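Local coordinates for probable secreted solute-binding lipoprotein (Streptomyces coelicolor, PDB 3I3V) that probably binds a solute outside the cell and delivers it to a membrane transporter, as extracellular solute-binding lipoproteins of its family do, at residues W79-A84 and D111-V116; A123-V128 and G324-L329; D136-D141 and R155-K160; T371-S376 and A388-A393. One frame throughout, in Å; residues are numbered along the deposited sequence.

How the contacts relate
The four contacts come along the chain as contact 1, contact 2 with contact 3 nested inside the loop it closes, and contact 4 last. Contact 2 is the most central, its centre about 7 Å from that of the chain, where strand 122-131 meets 326-327. Contact 3 follows directly, since helix 132-138 continues from that strand, yet the two centres lie about 30 Å apart. Contacts 1 and 3 are the most distant pair, about 52 Å between centres, on opposite sides of the chain's centre. Contact 4 pairs two helices near the C-terminus. None touches another, so they sample separate regions of the chain, consistent with the two-lobed fold of solute-binding proteins.

Contact 1: residues W79-A84 and D111-V116; sequences WTDVGA and DDEGRV
Arg115 lies with its guanidinium beside Thr80 and Asp81, and it makes the one hydrogen bond between the segments, which is also a salt bridge. Arg115 NH2 gives this nearly straight bond, 169° at the proton, to Asp81 OD1 at 2.9 Å. The acceptor sits in the guanidinium plane and uses its anti lone pair, while the carboxylate is turned 75° from that plane. Arg115 NH2 also makes a weak, bent bond to Glu113 OE1, 2.8 Å away. Arg115 NE is taken by Asp111 OD2 at 3.0 Å through the syn lone pair, and the backbone N of Arg115 reaches Asp111 OD1 at 2.9 Å, from above the carboxylate plane. Asp111 thus takes both the backbone N and NE of Arg115, one with each carboxylate oxygen, completing a four-residue salt-bridge network. Over one guanidinium face lies Thr80 CG2, 3.7 Å from Arg115 NE; this methyl stands anti to the backbone N (chi1 -53° for OG1). Asp81 OD1 and Glu113 OE1 come within 4.3 Å of each other, so a leucine in place of Arg115 would probably leave these carboxylates, and Asp111, without their shared counter-charge. A type I turn from Asp111 to Gly114 shapes the loop, and a Schellman motif at Gly83 closes helix 79-82. Behind them Trp79 packs on strand 67-70, and Val116 on helix 89-93.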
loop_
_atom_site.group_PDB
_atom_site.type_symbol
_atom_site.label_atom_id
_atom_site.label_comp_id
_atom_site.label_asym_id
_atom_site.label_seq_id
_atom_site.Cartn_x
_atom_site.Cartn_y
_atom_site.Cartn_z
ATOM N N TRP C 79 -30.319 -11.549 48.102
ATOM C CA TRP C 79 -30.152 -12.512 47.013
ATOM C C TRP C 79 -28.725 -12.767 46.562
ATOM O O TRP C 79 -28.360 -13.901 46.280
ATOM C CB TRP C 79 -30.969 -12.083 45.787
ATOM C CG TRP C 79 -32.448 -12.288 45.926
ATOM C CD1 TRP C 79 -33.104 -12.890 46.969
ATOM C CD2 TRP C 79 -33.453 -11.963 44.957
ATOM N NE1 TRP C 79 -34.447 -12.967 46.701
ATOM C CE2 TRP C 79 -34.690 -12.404 45.474
ATOM C CE3 TRP C 79 -33.427 -11.342 43.700
ATOM C CZ2 TRP C 79 -35.895 -12.244 44.777
ATOM C CZ3 TRP C 79 -34.627 -11.184 43.008
ATOM C CH2 TRP C 79 -35.841 -11.633 43.550
ATOM N N THR C 80 -27.927 -11.712 46.479
ATOM C CA THR C 80 -26.560 -11.838 46.000
ATOM C C THR C 80 -25.662 -12.693 46.884
ATOM O O THR C 80 -24.991 -13.594 46.394
ATOM C CB THR C 80 -25.899 -10.454 45.814
ATOM O OG1 THR C 80 -26.733 -9.637 44.986
ATOM C CG2 THR C 80 -24.548 -10.594 45.136
ATOM N N ASP C 81 -25.653 -12.432 48.183
ATOM C CA ASP C 81 -24.789 -13.203 49.060
ATOM C C ASP C 81 -25.132 -14.690 49.128
ATOM O O ASP C 81 -24.227 -15.521 49.146
ATOM C CB ASP C 81 -24.775 -12.606 50.462
ATOM C CG ASP C 81 -23.608 -13.105 51.284
ATOM O OD1 ASP C 81 -22.456 -12.887 50.851
ATOM O OD2 ASP C 81 -23.839 -13.710 52.355
ATOM N N VAL C 82 -26.419 -15.037 49.161
ATOM C CA VAL C 82 -26.790 -16.451 49.216
ATOM C C VAL C 82 -26.779 -17.125 47.847
ATOM O O VAL C 82 -26.910 -18.340 47.753
ATOM C CB VAL C 82 -28.187 -16.669 49.849
ATOM C CG1 VAL C 82 -28.193 -16.148 51.269
ATOM C CG2 VAL C 82 -29.256 -15.992 49.011
ATOM N N GLY C 83 -26.632 -16.341 46.784
ATOM C CA GLY C 83 -26.602 -16.928 45.458
ATOM C C GLY C 83 -27.941 -17.215 44.800
ATOM O O GLY C 83 -28.010 -18.032 43.878
ATOM N N ALA C 84 -29.018 -16.578 45.254
ATOM C CA ALA C 84 -30.313 -16.805 44.603
ATOM C C ALA C 84 -30.221 -16.083 43.251
ATOM O O ALA C 84 -30.959 -16.370 42.302
ATOM C CB ALA C 84 -31.445 -16.225 45.443
ATOM N N ASP C 111 -22.337 -4.169 46.146
ATOM C CA ASP C 111 -22.276 -4.475 47.574
ATOM C C ASP C 111 -20.857 -4.333 48.122
ATOM O O ASP C 111 -19.970 -3.830 47.433
ATOM C CB ASP C 111 -22.794 -5.895 47.859
ATOM C CG ASP C 111 -21.935 -6.984 47.221
ATOM O OD1 ASP C 111 -20.743 -6.728 46.943
ATOM O OD2 ASP C 111 -22.449 -8.105 47.010
ATOM N N ASP C 112 -20.658 -4.784 49.359
ATOM C CA ASP C 112 -19.358 -4.713 50.026
ATOM C C ASP C 112 -18.258 -5.520 49.344
ATOM O O ASP C 112 -17.096 -5.115 49.362
ATOM C CB ASP C 112 -19.474 -5.182 51.479
ATOM C CG ASP C 112 -20.323 -4.261 52.325
ATOM O OD1 ASP C 112 -20.653 -3.157 51.843
ATOM O OD2 ASP C 112 -20.654 -4.635 53.473
ATOM N N GLU C 113 -18.616 -6.659 48.756
ATOM C CA GLU C 113 -17.638 -7.511 48.080
ATOM C C GLU C 113 -17.326 -7.070 46.654
ATOM O O GLU C 113 -16.659 -7.794 45.908
ATOM C CB GLU C 113 -18.116 -8.968 48.046
ATOM C CG GLU C 113 -18.103 -9.682 49.384
ATOM C CD GLU C 113 -19.179 -9.177 50.310
ATOM O OE1 GLU C 113 -20.362 -9.208 49.904
ATOM O OE2 GLU C 113 -18.846 -8.750 51.438
ATOM N N GLY C 114 -17.805 -5.892 46.271
ATOM C CA GLY C 114 -17.554 -5.412 44.923
ATOM C C GLY C 114 -18.377 -6.174 43.902
ATOM O O GLY C 114 -18.042 -6.217 42.718
ATOM N N ARG C 115 -19.457 -6.794 44.364
ATOM C CA ARG C 115 -20.341 -7.540 43.477
ATOM C C ARG C 115 -21.483 -6.632 43.034
ATOM O O ARG C 115 -21.998 -5.847 43.828
ATOM C CB ARG C 115 -20.915 -8.765 44.194
ATOM C CG ARG C 115 -19.930 -9.916 44.363
ATOM C CD ARG C 115 -20.561 -11.106 45.083
ATOM N NE ARG C 115 -21.050 -10.745 46.415
ATOM C CZ ARG C 115 -21.297 -11.626 47.377
ATOM N NH1 ARG C 115 -21.098 -12.921 47.160
ATOM N NH2 ARG C 115 -21.742 -11.214 48.550
ATOM N N VAL C 116 -21.863 -6.719 41.763
ATOM C CA VAL C 116 -22.969 -5.911 41.263
ATOM C C VAL C 116 -24.225 -6.773 41.298
ATOM O O VAL C 116 -24.341 -7.752 40.560
ATOM C CB VAL C 116 -22.710 -5.429 39.834
ATOM C CG1 VAL C 116 -23.864 -4.536 39.374
ATOM C CG2 VAL C 116 -21.393 -4.660 39.789
#

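Contact 2: residues A123-V128 and G324-L329; sequences ATNWPV and GRDMAL
Ala123 lays its methyl against the backbone of the partner segment, CB coming 3.5 Å from the carbonyl carbon of Met327 (a selenomethionine here) and 4.4 Å from Ala328 CB. Ala123 N donates to Asp326 O at 3.0 Å, but from 46° above the carbonyl plane, so this bond is not directed along a lone pair. The second link is made by a side chain. Asp326 has CG anti to its own carbonyl carbon (chi1 -63°), which carries the carboxylate over to Asn125, where OD2 accepts the backbone N of Asn125 at 3.0 Å, again from above the carboxylate plane. Asn125 CB then packs on that oxygen, 3.4 Å from Asp326 OD2. The two side chains cross at about a right angle, with amide and carboxylate planes 60° apart. Their oxygens are joined through a water that donates to both, at 2.8 Å from Asn125 OD1 and 3.2 Å from Asp326 OD1, which keeps two acceptors from facing each other bare. Ser249 OG completes the surroundings of OD2 and Gln345 NE2 those of OD1. Each buried carboxylate oxygen therefore has two partners, which would be expected to favour the charged form of Asp326. In the wider fold, strand 122-131 pairs beyond this contact with 280-284, 242-246 and 263-266 in a mixed sheet, while Met327 packs on helix 313-323 and Trp126 on helix 172-182.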
loop_
_atom_site.group_PDB
_atom_site.type_symbol
_atom_site.label_atom_id
_atom_site.label_comp_id
_atom_site.label_asym_id
_atom_site.label_seq_id
_atom_site.Cartn_x
_atom_site.Cartn_y
_atom_site.Cartn_z
ATOM N N ALA C 123 -34.813 4.668 37.647
ATOM C CA ALA C 123 -34.353 5.598 38.667
ATOM C C ALA C 123 -35.459 6.574 39.037
ATOM O O ALA C 123 -36.559 6.519 38.487
ATOM C CB ALA C 123 -33.135 6.367 38.167
ATOM N N THR C 124 -35.164 7.462 39.979
ATOM C CA THR C 124 -36.139 8.458 40.382
ATOM C C THR C 124 -35.477 9.794 40.620
ATOM O O THR C 124 -34.393 9.867 41.207
ATOM C CB THR C 124 -36.863 8.093 41.686
ATOM O OG1 THR C 124 -37.466 6.801 41.567
ATOM C CG2 THR C 124 -37.937 9.131 41.982
ATOM N N ASN C 125 -36.130 10.838 40.120
ATOM C CA ASN C 125 -35.698 12.209 40.317
ATOM C C ASN C 125 -36.821 12.688 41.220
ATOM O O ASN C 125 -37.994 12.517 40.891
ATOM C CB ASN C 125 -35.695 12.993 39.011
ATOM C CG ASN C 125 -34.303 13.423 38.602
ATOM O OD1 ASN C 125 -33.602 12.707 37.887
ATOM N ND2 ASN C 125 -33.886 14.596 39.072
ATOM N N TRP C 126 -36.464 13.262 42.361
ATOM C CA TRP C 126 -37.442 13.716 43.350
ATOM C C TRP C 126 -37.141 15.171 43.697
ATOM O O TRP C 126 -36.575 15.455 44.752
ATOM C CB TRP C 126 -37.287 12.843 44.597
ATOM C CG TRP C 126 -38.433 12.785 45.551
ATOM C CD1 TRP C 126 -39.151 13.832 46.057
ATOM C CD2 TRP C 126 -38.922 11.611 46.205
ATOM N NE1 TRP C 126 -40.054 13.380 46.992
ATOM C CE2 TRP C 126 -39.932 12.021 47.104
ATOM C CE3 TRP C 126 -38.601 10.248 46.121
ATOM C CZ2 TRP C 126 -40.627 11.113 47.912
ATOM C CZ3 TRP C 126 -39.292 9.343 46.923
ATOM C CH2 TRP C 126 -40.291 9.781 47.809
ATOM N N PRO C 127 -37.520 16.113 42.818
ATOM C CA PRO C 127 -37.267 17.540 43.055
ATOM C C PRO C 127 -38.384 18.334 43.749
ATOM O O PRO C 127 -39.393 17.781 44.192
ATOM C CB PRO C 127 -37.007 18.059 41.651
ATOM C CG PRO C 127 -38.072 17.304 40.866
ATOM C CD PRO C 127 -37.993 15.889 41.438
ATOM N N VAL C 128 -38.178 19.646 43.821
ATOM C CA VAL C 128 -39.138 20.562 44.418
ATOM C C VAL C 128 -39.772 21.409 43.314
ATOM O O VAL C 128 -39.070 22.074 42.551
ATOM C CB VAL C 128 -38.460 21.514 45.434
ATOM C CG1 VAL C 128 -39.509 22.359 46.123
ATOM C CG2 VAL C 128 -37.670 20.716 46.458
ATOM N N GLY C 324 -41.940 8.643 30.343
ATOM C CA GLY C 324 -41.556 9.682 31.286
ATOM C C GLY C 324 -40.826 9.125 32.497
ATOM O O GLY C 324 -41.013 9.593 33.626
ATOM N N ARG C 325 -39.984 8.125 32.255
ATOM C CA ARG C 325 -39.218 7.470 33.308
ATOM C C ARG C 325 -37.835 8.071 33.460
ATOM O O ARG C 325 -37.179 8.409 32.464
ATOM C CB ARG C 325 -39.024 5.990 32.977
ATOM C CG ARG C 325 -40.278 5.164 32.904
ATOM C CD ARG C 325 -40.552 4.441 34.204
ATOM N NE ARG C 325 -41.118 5.299 35.236
ATOM C CZ ARG C 325 -42.196 6.062 35.073
ATOM N NH1 ARG C 325 -42.826 6.091 33.907
ATOM N NH2 ARG C 325 -42.668 6.770 36.093
ATOM N N ASP C 326 -37.389 8.203 34.702
ATOM C CA ASP C 326 -36.041 8.681 34.945
ATOM C C ASP C 326 -35.264 7.367 34.866
ATOM O O ASP C 326 -35.764 6.323 35.305
ATOM C CB ASP C 326 -35.918 9.300 36.334
ATOM C CG ASP C 326 -36.789 10.533 36.503
ATOM O OD1 ASP C 326 -36.707 11.444 35.642
ATOM O OD2 ASP C 326 -37.542 10.588 37.498
HETATM N N MSE C 327 -34.058 7.407 34.307
HETATM C CA MSE C 327 -33.263 6.191 34.135
HETATM C C MSE C 327 -31.947 6.188 34.891
HETATM O O MSE C 327 -31.420 7.241 35.241
HETATM C CB MSE C 327 -32.965 5.972 32.646
HETATM C CG MSE C 327 -34.192 5.935 31.751
HETATM SE SE MSE C 327 -35.339 4.441 32.134
HETATM C CE MSE C 327 -34.373 3.089 31.154
ATOM N N ALA C 328 -31.421 4.989 35.127
ATOM C CA ALA C 328 -30.146 4.821 35.811
ATOM C C ALA C 328 -29.009 4.767 34.795
ATOM O O ALA C 328 -27.855 4.612 35.177
ATOM C CB ALA C 328 -30.154 3.554 36.639
ATOM N N LEU C 329 -29.333 4.886 33.506
ATOM C CA LEU C 329 -28.317 4.852 32.453
ATOM C C LEU C 329 -28.188 6.212 31.772
ATOM O O LEU C 329 -29.103 7.039 31.832
ATOM C CB LEU C 329 -28.680 3.800 31.399
ATOM C CG LEU C 329 -29.122 2.423 31.901
ATOM C CD1 LEU C 329 -29.485 1.538 30.716
ATOM C CD2 LEU C 329 -28.009 1.793 32.716
HETATM O O HOH W 1 -33.479 11.471 35.370
#

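Contact 3: residues D136-D141 and R155-K160; sequences DRAGVD and RKLRAK
Ala138 is the centre of the contact: its CB sits 3.9 Å from Leu157 CD2 and equally close to the Leu157 backbone, with the two CA atoms 5.2 Å apart. Two lysine chains flank it. The aliphatic part of Lys156 runs alongside the end of helix 132-138, its CB 3.7 Å from Ala138 O and its CD near both that oxygen and the carbonyl carbon of Gly139. Farther out, Lys156 CE lies 4.1 Å from Gly139 O, and Val140 lies more loosely beside the same chain. Lys160 comes from just beyond the end of helix 147-159. Its CG, anti to the carbonyl carbon of Lys160 (chi1 -52°), rests 3.7 Å from Ala138 CA and 3.9 Å from Arg137 O; bends at chi2 and chi3 then fold the rest of the chain. Gly139, itself in contact with Lys156, has positive phi and ends helix 132-138 in a Schellman motif, its N bonded to Asp136 O at 3.1 Å; a side chain at these backbone angles would collide with the carbonyl O of Ala138, and its CB would stand 3.8 Å from Lys156 CE. In the second shell, Leu157 also touches Leu135 and Pro164 of strand 163-166, and the far side of helix 147-159 is tied down by Arg158, which makes a salt bridge to Asp223. The two segments meet without hydrogen bonds or ion pairs between them. Cohesion here is by methyl and methylene contact, with the lysine charges on the solvent-exposed side, where the carbonyl-rich end of helix 132-138 would be expected to attract them mildly.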
loop_
_atom_site.group_PDB
_atom_site.type_symbol
_atom_site.label_atom_id
_atom_site.label_comp_id
_atom_site.label_asym_id
_atom_site.label_seq_id
_atom_site.Cartn_x
_atom_site.Cartn_y
_atom_site.Cartn_z
ATOM N N ASP C 136 -46.139 34.725 42.171
ATOM C CA ASP C 136 -46.338 36.059 41.620
ATOM C C ASP C 136 -47.469 36.777 42.349
ATOM O O ASP C 136 -47.324 37.944 42.706
ATOM C CB ASP C 136 -46.657 35.997 40.120
ATOM C CG ASP C 136 -45.413 35.803 39.256
ATOM O OD1 ASP C 136 -44.285 36.061 39.728
ATOM O OD2 ASP C 136 -45.568 35.408 38.082
ATOM N N ARG C 137 -48.589 36.092 42.572
ATOM C CA ARG C 137 -49.711 36.706 43.277
ATOM C C ARG C 137 -49.275 37.182 44.660
ATOM O O ARG C 137 -49.779 38.181 45.175
ATOM C CB ARG C 137 -50.864 35.718 43.480
ATOM C CG ARG C 137 -51.349 34.967 42.255
ATOM C CD ARG C 137 -52.710 34.316 42.547
ATOM N NE ARG C 137 -52.963 33.101 41.765
ATOM C CZ ARG C 137 -52.981 33.041 40.435
ATOM N NH1 ARG C 137 -52.763 34.134 39.712
ATOM N NH2 ARG C 137 -53.219 31.882 39.825
ATOM N N ALA C 138 -48.335 36.454 45.259
ATOM C CA ALA C 138 -47.849 36.766 46.599
ATOM C C ALA C 138 -46.770 37.837 46.656
ATOM O O ALA C 138 -46.508 38.405 47.716
ATOM C CB ALA C 138 -47.348 35.492 47.271
ATOM N N GLY C 139 -46.132 38.109 45.527
ATOM C CA GLY C 139 -45.100 39.125 45.524
ATOM C C GLY C 139 -43.684 38.590 45.573
ATOM O O GLY C 139 -42.735 39.367 45.644
ATOM N N VAL C 140 -43.528 37.270 45.558
ATOM C CA VAL C 140 -42.195 36.671 45.567
ATOM C C VAL C 140 -41.869 36.404 44.100
ATOM O O VAL C 140 -42.448 35.533 43.460
ATOM C CB VAL C 140 -42.152 35.374 46.442
ATOM C CG1 VAL C 140 -43.538 34.800 46.589
ATOM C CG2 VAL C 140 -41.207 34.353 45.845
ATOM N N ASP C 141 -40.932 37.189 43.582
ATOM C CA ASP C 141 -40.533 37.147 42.180
ATOM C C ASP C 141 -39.392 36.208 41.811
ATOM O O ASP C 141 -38.967 36.178 40.654
ATOM C CB ASP C 141 -40.191 38.570 41.740
ATOM C CG ASP C 141 -40.398 39.585 42.859
ATOM O OD1 ASP C 141 -39.780 39.402 43.934
ATOM O OD2 ASP C 141 -41.177 40.552 42.673
ATOM N N ARG C 155 -44.214 33.372 54.311
ATOM C CA ARG C 155 -44.949 34.467 54.938
ATOM C C ARG C 155 -45.793 35.193 53.892
ATOM O O ARG C 155 -47.007 35.331 54.045
ATOM C CB ARG C 155 -43.977 35.455 55.586
ATOM C CG ARG C 155 -43.481 35.037 56.951
ATOM C CD ARG C 155 -44.647 34.962 57.930
ATOM N NE ARG C 155 -45.014 33.584 58.221
ATOM C CZ ARG C 155 -46.113 33.212 58.870
ATOM N NH1 ARG C 155 -46.985 34.117 59.303
ATOM N NH2 ARG C 155 -46.330 31.924 59.101
ATOM N N LYS C 156 -45.143 35.651 52.827
ATOM C CA LYS C 156 -45.850 36.351 51.762
ATOM C C LYS C 156 -47.013 35.527 51.226
ATOM O O LYS C 156 -48.117 36.043 51.063
ATOM C CB LYS C 156 -44.892 36.699 50.622
ATOM C CG LYS C 156 -43.966 37.867 50.934
ATOM C CD LYS C 156 -43.196 38.285 49.692
ATOM C CE LYS C 156 -42.906 39.787 49.685
ATOM N NZ LYS C 156 -42.024 40.204 50.807
ATOM N N LEU C 157 -46.760 34.247 50.962
ATOM C CA LEU C 157 -47.791 33.339 50.457
ATOM C C LEU C 157 -48.993 33.241 51.398
ATOM O O LEU C 157 -50.138 33.347 50.969
ATOM C CB LEU C 157 -47.199 31.946 50.233
ATOM C CG LEU C 157 -46.334 31.735 48.989
ATOM C CD1 LEU C 157 -45.474 30.493 49.159
ATOM C CD2 LEU C 157 -47.236 31.592 47.764
ATOM N N ARG C 158 -48.733 33.028 52.680
ATOM C CA ARG C 158 -49.811 32.924 53.665
ATOM C C ARG C 158 -50.615 34.225 53.764
ATOM O O ARG C 158 -51.816 34.196 54.032
ATOM C CB ARG C 158 -49.238 32.563 55.046
ATOM C CG ARG C 158 -48.985 31.081 55.275
ATOM C CD ARG C 158 -48.224 30.875 56.569
ATOM N NE ARG C 158 -48.008 29.467 56.891
ATOM C CZ ARG C 158 -48.928 28.672 57.425
ATOM N NH1 ARG C 158 -50.138 29.134 57.706
ATOM N NH2 ARG C 158 -48.635 27.409 57.679
ATOM N N ALA C 159 -49.947 35.357 53.541
ATOM C CA ALA C 159 -50.591 36.670 53.606
ATOM C C ALA C 159 -51.701 36.827 52.573
ATOM O O ALA C 159 -52.651 37.576 52.795
ATOM C CB ALA C 159 -49.553 37.776 53.425
ATOM N N LYS C 160 -51.574 36.130 51.445
ATOM C CA LYS C 160 -52.586 36.191 50.400
ATOM C C LYS C 160 -53.526 35.004 50.567
ATOM O O LYS C 160 -54.387 34.753 49.725
ATOM C CB LYS C 160 -51.943 36.149 49.009
ATOM C CG LYS C 160 -50.833 37.177 48.786
ATOM C CD LYS C 160 -51.266 38.607 49.117
ATOM C CE LYS C 160 -52.427 39.075 48.253
ATOM N NZ LYS C 160 -52.812 40.475 48.596
#

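Contact 4: residues T371-S376 and A388-A393; sequences TATSTS and AALESA
The peptide group of Ala389 is covered on one face by the methyl of Ala372, whose CB stands about 3.1 Å above the plane, 3.2 Å from Ala389 O. An approach this close leaves little room for a larger side chain. Beside it Ala372 CB also meets Ala389 CB at 4.0 Å and Leu390 CD1 at 3.8 Å. The carbonyl of Ala372 itself is gripped from opposite faces: Ser376 N donates to Ala372 O at 3.0 Å and Ser376 OG to the same Ala372 O at 2.8 Å, the hydroxyl tilted 31° from the carbonyl plane. With OG anti to its carbonyl carbon (chi1 -57°), Ser376 turns back along its own helix, and Ser376 OG lies 4.1 Å from Leu390 CD1. A glycine in place of Ser376 would probably leave Ala372 O with its backbone donor alone and open a gap beside Leu390 CD1. Leu390 reaches beyond the pair to Leu178 and Ile182 of helix 172-182, and Thr373, its hydroxyl bonded to Leu369 O, also touches Leu178. The short helical segments run antiparallel, at 175° with axes 8.5 Å apart, across a brief connection: a helical hairpin drawn close by alanines, here joining helices 363-377 and 383-392 at the C-terminal end of the chain.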
loop_
_atom_site.group_PDB
_atom_site.type_symbol
_atom_site.label_atom_id
_atom_site.label_comp_id
_atom_site.label_asym_id
_atom_site.label_seq_id
_atom_site.Cartn_x
_atom_site.Cartn_y
_atom_site.Cartn_z
ATOM N N THR C 371 -44.550 7.474 61.771
ATOM C CA THR C 371 -45.328 7.938 62.908
ATOM C C THR C 371 -44.527 8.989 63.663
ATOM O O THR C 371 -45.096 9.942 64.206
ATOM C CB THR C 371 -45.697 6.764 63.863
ATOM O OG1 THR C 371 -46.433 5.767 63.144
ATOM C CG2 THR C 371 -46.569 7.256 65.007
ATOM N N ALA C 372 -43.208 8.815 63.693
ATOM C CA ALA C 372 -42.322 9.762 64.367
ATOM C C ALA C 372 -42.267 11.041 63.545
ATOM O O ALA C 372 -42.088 12.139 64.082
ATOM C CB ALA C 372 -40.919 9.179 64.498
ATOM N N THR C 373 -42.404 10.880 62.231
ATOM C CA THR C 373 -42.378 12.012 61.324
ATOM C C THR C 373 -43.625 12.870 61.488
ATOM O O THR C 373 -43.548 14.093 61.416
ATOM C CB THR C 373 -42.232 11.545 59.880
ATOM O OG1 THR C 373 -40.857 11.221 59.635
ATOM C CG2 THR C 373 -42.670 12.623 58.924
ATOM N N SER C 374 -44.771 12.241 61.723
ATOM C CA SER C 374 -45.992 13.008 61.937
ATOM C C SER C 374 -45.805 13.883 63.181
ATOM O O SER C 374 -46.076 15.080 63.156
ATOM C CB SER C 374 -47.184 12.077 62.139
ATOM O OG SER C 374 -48.375 12.824 62.312
ATOM N N THR C 375 -45.326 13.274 64.261
ATOM C CA THR C 375 -45.083 13.982 65.514
ATOM C C THR C 375 -44.158 15.176 65.271
ATOM O O THR C 375 -44.410 16.282 65.762
ATOM C CB THR C 375 -44.428 13.048 66.578
ATOM O OG1 THR C 375 -45.319 11.975 66.895
ATOM C CG2 THR C 375 -44.124 13.813 67.859
ATOM N N SER C 376 -43.098 14.950 64.504
ATOM C CA SER C 376 -42.127 15.996 64.200
ATOM C C SER C 376 -42.665 17.192 63.417
ATOM O O SER C 376 -42.164 18.302 63.571
ATOM C CB SER C 376 -40.941 15.401 63.442
ATOM O OG SER C 376 -40.336 14.362 64.187
ATOM N N ALA C 388 -35.765 12.390 69.588
ATOM C CA ALA C 388 -36.153 11.249 70.411
ATOM C C ALA C 388 -37.196 10.381 69.694
ATOM O O ALA C 388 -37.133 9.144 69.723
ATOM C CB ALA C 388 -36.702 11.736 71.765
ATOM N N ALA C 389 -38.153 11.032 69.042
ATOM C CA ALA C 389 -39.194 10.313 68.321
ATOM C C ALA C 389 -38.596 9.541 67.142
ATOM O O ALA C 389 -38.973 8.403 66.875
ATOM C CB ALA C 389 -40.258 11.293 67.828
ATOM N N LEU C 390 -37.658 10.165 66.440
ATOM C CA LEU C 390 -37.021 9.519 65.300
ATOM C C LEU C 390 -36.248 8.291 65.785
ATOM O O LEU C 390 -36.445 7.184 65.284
ATOM C CB LEU C 390 -36.085 10.513 64.601
ATOM C CG LEU C 390 -36.483 11.185 63.271
ATOM C CD1 LEU C 390 -37.988 11.222 63.082
ATOM C CD2 LEU C 390 -35.893 12.591 63.237
ATOM N N GLU C 391 -35.386 8.491 66.782
ATOM C CA GLU C 391 -34.578 7.410 67.326
ATOM C C GLU C 391 -35.395 6.259 67.907
ATOM O O GLU C 391 -34.955 5.107 67.877
ATOM C CB GLU C 391 -33.624 7.953 68.387
ATOM C CG GLU C 391 -32.662 9.014 67.866
ATOM C CD GLU C 391 -31.589 9.380 68.874
ATOM O OE1 GLU C 391 -31.786 9.107 70.079
ATOM O OE2 GLU C 391 -30.556 9.949 68.465
ATOM N N SER C 392 -36.577 6.566 68.433
ATOM C CA SER C 392 -37.444 5.542 69.010
ATOM C C SER C 392 -38.069 4.669 67.936
ATOM O O SER C 392 -38.585 3.584 68.224
ATOM C CB SER C 392 -38.560 6.183 69.827
ATOM O OG SER C 392 -38.293 6.078 71.217
ATOM N N ALA C 393 -38.033 5.149 66.700
ATOM C CA ALA C 393 -38.600 4.403 65.595
ATOM C C ALA C 393 -37.759 3.156 65.368
ATOM O O ALA C 393 -38.212 2.193 64.759
ATOM C CB ALA C 393 -38.629 5.271 64.334
#